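Local atomic coordinates of choline dehydrogenase and related flavoproteins (PDB entry 3Q9T), a protein that oxidises formate as a formate oxidase of the glucose-methanol-choline oxidoreductase family, carrying an 8-formyl-FAD cofactor at its catalytic site. Residues K175-K178 / P183-E186; V310-R315 / D469-G474. All blocks are in the same frame, centred on the assembly; numbering follows the deposited sequence.

How the contacts relate
Contact 1 closes within a few residues, joining the end of helix 167-179 to the loop before strand 195-204; contact 2, later in the chain, spans 153 intervening residues to lay helix 454-473 against strand 308-316. Their centres are about 16 Å apart, on the same side of the chain's centre, and both lie away from the FAD-binding residues. Strands 195-204 and 308-316 belong to one large mixed sheet: the loop of contact 1 pairs with the former, while contact 2 packs a helix on the latter. The two helices meet through Leu470 CD2, 3.3 Å from Trp177 N, and Gly474, just past helix 454-473, brings CA to 3.7 Å from Ala176 CB. Contact 1 therefore backs onto the helix end that contact 2 fastens to the sheet.

Contact 1. Residues K175-K178 / P183-E186; sequences KAWK and PLIE
Trp177 supplies the polar part of this contact, its indole NE1 donating a hydrogen bond of 2.9 Å to Pro183 O. The bond is bent, with an N-H...O angle of 134°. NE1 stands above the carbonyl plane of Pro183, and the oxygen in turn is tilted about 20° from the indole plane, so neither group meets the other squarely. The ring reaches the loop because CG is anti to the backbone N (chi1 -169°). This bond gives the polar atom of a buried side chain an acceptor on the chain just beyond the helix.

The apolar part centres on Leu184. Its CD1 lies obliquely to the indole, 4.0 Å from Trp177 CD1, while CD2 touches Lys178 CD at 3.7 Å. Lys178 thus contributes its methylenes, crossing the leucine at about a right angle, and together they form the more exposed side of the contact.

The chain leaving helix 167-179 turns back so that 183-186 lies beside its last turn. Backbone hydrogen bonds of Pro183 and Ile185 with Leu196 tie the loop to strand 195-204, and Trp177 packs against both Leu196 and Leu470 of helix 454-473.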
loop_
_atom_site.group_PDB
_atom_site.type_symbol
_atom_site.label_atom_id
_atom_site.label_comp_id
_atom_site.label_asym_id
_atom_site.label_seq_id
_atom_site.Cartn_x
_atom_site.Cartn_y
_atom_site.Cartn_z
ATOM N N LYS A 175 29.779 23.361 8.828
ATOM C CA LYS A 175 30.677 22.998 9.929
ATOM C C LYS A 175 30.520 21.511 10.274
ATOM O O LYS A 175 31.506 20.777 10.428
ATOM C CB LYS A 175 30.344 23.856 11.153
ATOM C CG LYS A 175 31.531 24.421 11.905
ATOM C CD LYS A 175 31.085 25.204 13.151
ATOM C CE LYS A 175 30.444 26.538 12.797
ATOM N NZ LYS A 175 29.808 27.200 13.975
ATOM N N ALA A 176 29.266 21.072 10.386
ATOM C CA ALA A 176 28.973 19.690 10.740
ATOM C C ALA A 176 29.592 18.739 9.720
ATOM O O ALA A 176 30.283 17.789 10.084
ATOM C CB ALA A 176 27.461 19.483 10.828
ATOM N N TRP A 177 29.357 19.033 8.441
ATOM C CA TRP A 177 29.855 18.221 7.338
ATOM C C TRP A 177 31.370 18.055 7.375
ATOM O O TRP A 177 31.896 16.939 7.269
ATOM C CB TRP A 177 29.428 18.838 5.992
ATOM C CG TRP A 177 29.669 17.947 4.808
ATOM C CD1 TRP A 177 30.776 17.918 4.013
ATOM C CD2 TRP A 177 28.782 16.940 4.298
ATOM N NE1 TRP A 177 30.635 16.962 3.041
ATOM C CE2 TRP A 177 29.419 16.349 3.190
ATOM C CE3 TRP A 177 27.509 16.492 4.667
ATOM C CZ2 TRP A 177 28.830 15.321 2.448
ATOM C CZ3 TRP A 177 26.919 15.472 3.928
ATOM C CH2 TRP A 177 27.578 14.899 2.830
ATOM N N LYS A 178 32.075 19.172 7.491
ATOM C CA LYS A 178 33.538 19.133 7.579
ATOM C C LYS A 178 34.003 18.406 8.844
ATOM O O LYS A 178 35.017 17.699 8.828
ATOM C CB LYS A 178 34.130 20.545 7.518
ATOM C CG LYS A 178 33.888 21.254 6.189
ATOM C CD LYS A 178 34.118 22.753 6.309
ATOM C CE LYS A 178 35.560 23.061 6.687
ATOM N NZ LYS A 178 36.523 22.588 5.653
ATOM N N PRO A 183 34.430 16.248 2.368
ATOM C CA PRO A 183 34.871 17.440 1.643
ATOM C C PRO A 183 33.714 18.356 1.293
ATOM O O PRO A 183 32.582 17.903 1.144
ATOM C CB PRO A 183 35.461 16.868 0.345
ATOM C CG PRO A 183 35.398 15.354 0.480
ATOM C CD PRO A 183 34.373 15.056 1.505
ATOM N N LEU A 184 34.015 19.643 1.195
ATOM C CA LEU A 184 33.177 20.599 0.495
ATOM C C LEU A 184 33.542 20.549 -0.997
ATOM O O LEU A 184 34.695 20.297 -1.350
ATOM C CB LEU A 184 33.476 21.991 1.044
ATOM C CG LEU A 184 32.480 22.668 1.990
ATOM C CD1 LEU A 184 31.701 21.673 2.859
ATOM C CD2 LEU A 184 33.196 23.729 2.822
ATOM N N ILE A 185 32.572 20.789 -1.875
ATOM C CA ILE A 185 32.850 20.806 -3.300
ATOM C C ILE A 185 31.881 21.719 -4.043
ATOM O O ILE A 185 30.679 21.728 -3.761
ATOM C CB ILE A 185 32.811 19.381 -3.918
ATOM C CG1 ILE A 185 33.316 19.412 -5.369
ATOM C CG2 ILE A 185 31.394 18.787 -3.838
ATOM C CD1 ILE A 185 33.541 18.030 -5.989
ATOM N N GLU A 186 32.409 22.503 -4.978
ATOM C CA GLU A 186 31.573 23.431 -5.736
ATOM C C GLU A 186 31.445 23.040 -7.202
ATOM O O GLU A 186 30.377 23.184 -7.812
ATOM C CB GLU A 186 32.081 24.871 -5.600
ATOM C CG GLU A 186 31.830 25.485 -4.234
ATOM C CD GLU A 186 30.391 25.288 -3.728
ATOM O OE1 GLU A 186 29.458 25.064 -4.536
ATOM O OE2 GLU A 186 30.196 25.353 -2.502
#

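Contact 2. Residues V310-R315 / D469-G474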
loop_
_atom_site.group_PDB
_atom_site.type_symbol
_atom_site.label_atom_id
_atom_site.label_comp_id
_atom_site.label_asym_id
_atom_site.label_seq_id
_atom_site.Cartn_x
_atom_site.Cartn_y
_atom_site.Cartn_z
ATOM N N VAL A 310 14.500 7.554 1.412
ATOM C CA VAL A 310 13.872 7.583 2.727
ATOM C C VAL A 310 14.084 8.950 3.375
ATOM O O VAL A 310 15.130 9.217 3.955
ATOM C CB VAL A 310 14.370 6.448 3.660
ATOM C CG1 VAL A 310 13.815 6.638 5.078
ATOM C CG2 VAL A 310 13.973 5.092 3.098
ATOM N N PRO A 311 13.093 9.835 3.255
ATOM C CA PRO A 311 13.250 11.129 3.918
ATOM C C PRO A 311 12.960 11.011 5.405
ATOM O O PRO A 311 12.244 10.103 5.830
ATOM C CB PRO A 311 12.170 12.002 3.260
ATOM C CG PRO A 311 11.627 11.196 2.105
ATOM C CD PRO A 311 11.869 9.768 2.446
ATOM N N PHE A 312 13.503 11.932 6.185
ATOM C CA PHE A 312 13.180 12.013 7.596
ATOM C C PHE A 312 13.222 13.461 8.070
ATOM O O PHE A 312 14.007 14.269 7.564
ATOM C CB PHE A 312 14.108 11.107 8.422
ATOM C CG PHE A 312 15.529 11.578 8.499
ATOM C CD1 PHE A 312 15.903 12.554 9.409
ATOM C CD2 PHE A 312 16.506 11.021 7.678
ATOM C CE1 PHE A 312 17.230 12.973 9.493
ATOM C CE2 PHE A 312 17.828 11.438 7.761
ATOM C CZ PHE A 312 18.190 12.417 8.677
ATOM N N VAL A 313 12.358 13.786 9.023
ATOM C CA VAL A 313 12.248 15.157 9.527
ATOM C C VAL A 313 12.814 15.324 10.946
ATOM O O VAL A 313 12.546 14.517 11.837
ATOM C CB VAL A 313 10.789 15.623 9.543
ATOM C CG1 VAL A 313 10.648 16.940 10.332
ATOM C CG2 VAL A 313 10.252 15.763 8.110
ATOM N N LEU A 314 13.606 16.374 11.143
ATOM C CA LEU A 314 13.995 16.790 12.477
ATOM C C LEU A 314 13.349 18.124 12.830
ATOM O O LEU A 314 13.334 19.049 12.026
ATOM C CB LEU A 314 15.512 16.943 12.584
ATOM C CG LEU A 314 16.344 15.718 12.239
ATOM C CD1 LEU A 314 17.832 16.030 12.458
ATOM C CD2 LEU A 314 15.874 14.549 13.094
ATOM N N ARG A 315 12.838 18.232 14.049
ATOM C CA ARG A 315 12.470 19.529 14.570
ATOM C C ARG A 315 13.763 20.215 14.983
ATOM O O ARG A 315 14.645 19.616 15.592
ATOM C CB ARG A 315 11.501 19.418 15.741
ATOM C CG ARG A 315 11.163 20.759 16.367
ATOM C CD ARG A 315 10.070 20.612 17.402
ATOM N NE ARG A 315 9.672 21.898 17.959
ATOM C CZ ARG A 315 8.414 22.316 18.035
ATOM N NH1 ARG A 315 7.438 21.550 17.571
ATOM N NH2 ARG A 315 8.129 23.504 18.562
ATOM N N ASP A 469 24.416 10.805 12.260
ATOM C CA ASP A 469 25.733 11.166 12.797
ATOM C C ASP A 469 26.081 12.612 12.489
ATOM O O ASP A 469 26.508 13.363 13.362
ATOM C CB ASP A 469 26.815 10.267 12.203
ATOM C CG ASP A 469 26.734 8.861 12.716
ATOM O OD1 ASP A 469 26.012 8.644 13.704
ATOM O OD2 ASP A 469 27.391 7.976 12.138
ATOM N N LEU A 470 25.886 12.992 11.236
ATOM C CA LEU A 470 26.257 14.316 10.753
ATOM C C LEU A 470 25.500 15.391 11.519
ATOM O O LEU A 470 26.052 16.417 11.908
ATOM C CB LEU A 470 25.916 14.386 9.261
ATOM C CG LEU A 470 26.218 15.515 8.270
ATOM C CD1 LEU A 470 24.926 16.143 7.795
ATOM C CD2 LEU A 470 27.240 16.556 8.745
ATOM N N LEU A 471 24.224 15.138 11.753
ATOM C CA LEU A 471 23.345 16.184 12.218
ATOM C C LEU A 471 23.252 16.189 13.739
ATOM O O LEU A 471 23.088 17.254 14.344
ATOM C CB LEU A 471 21.961 16.049 11.573
ATOM C CG LEU A 471 21.870 16.259 10.051
ATOM C CD1 LEU A 471 20.521 15.773 9.510
ATOM C CD2 LEU A 471 22.103 17.717 9.647
ATOM N N PHE A 472 23.363 15.009 14.350
ATOM C CA PHE A 472 23.314 14.881 15.814
ATOM C C PHE A 472 24.675 14.980 16.489
ATOM O O PHE A 472 24.754 15.164 17.696
ATOM C CB PHE A 472 22.626 13.575 16.250
ATOM C CG PHE A 472 21.130 13.657 16.242
ATOM C CD1 PHE A 472 20.432 13.929 17.405
ATOM C CD2 PHE A 472 20.421 13.491 15.065
ATOM C CE1 PHE A 472 19.058 14.017 17.392
ATOM C CE2 PHE A 472 19.050 13.580 15.051
ATOM C CZ PHE A 472 18.370 13.844 16.217
ATOM N N LYS A 473 25.743 14.847 15.719
ATOM C CA LYS A 473 27.084 14.847 16.300
ATOM C C LYS A 473 27.962 15.894 15.635
ATOM O O LYS A 473 29.001 16.255 16.166
ATOM C CB LYS A 473 27.768 13.487 16.122
ATOM C CG LYS A 473 27.060 12.300 16.736
ATOM C CD LYS A 473 27.863 11.043 16.451
ATOM C CE LYS A 473 27.137 9.795 16.886
ATOM N NZ LYS A 473 27.748 8.571 16.266
ATOM N N GLY A 474 27.562 16.358 14.451
ATOM C CA GLY A 474 28.388 17.293 13.710
ATOM C C GLY A 474 28.526 18.629 14.415
ATOM O O GLY A 474 27.568 19.132 15.006
#
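Phe312 holds CG between its own backbone N and carbonyl carbon (chi1 70°), while Leu314 and Leu471 both carry CG anti to the carbonyl carbon; these settings bring the phenyl ring and the two leucine ends together. The setting is a helix packed on a face of the large mixed sheet. Strand 310-315 and helix segment 469-473 run almost parallel, 5° between their directions, with axes 11.8 Å apart at closest approach. The gap is bridged by alternate residues of the strand, Phe312 and Leu314, whose side chains both point toward the helix.

Leu471 CD1 is the shared meeting point. It lies at the edge of the Phe312 ring, near the ring plane, 4.2 Å from CZ, and also 4.0 Å from Leu314 CD1. Phe472 approaches Leu314 from the opposite direction and is met by both methyls, with the leucine oblique to the ring rather than over a face or at an edge.

Tyr468, one turn back on the helix, meets the rings of both Phe312 and Phe472, and Val419 of neighbouring strand 415-423 touches Phe312 and Leu471, extending this apolar layer along the helix and across the sheet. On the helix itself, a salt bridge of 3.1 Å links Lys473 NZ to Asp469 OD1. At the more exposed end of the interface, Phe472 CE2 rests 3.8 Å from Leu314 CD1 and 3.9 Å from Leu314 CD2.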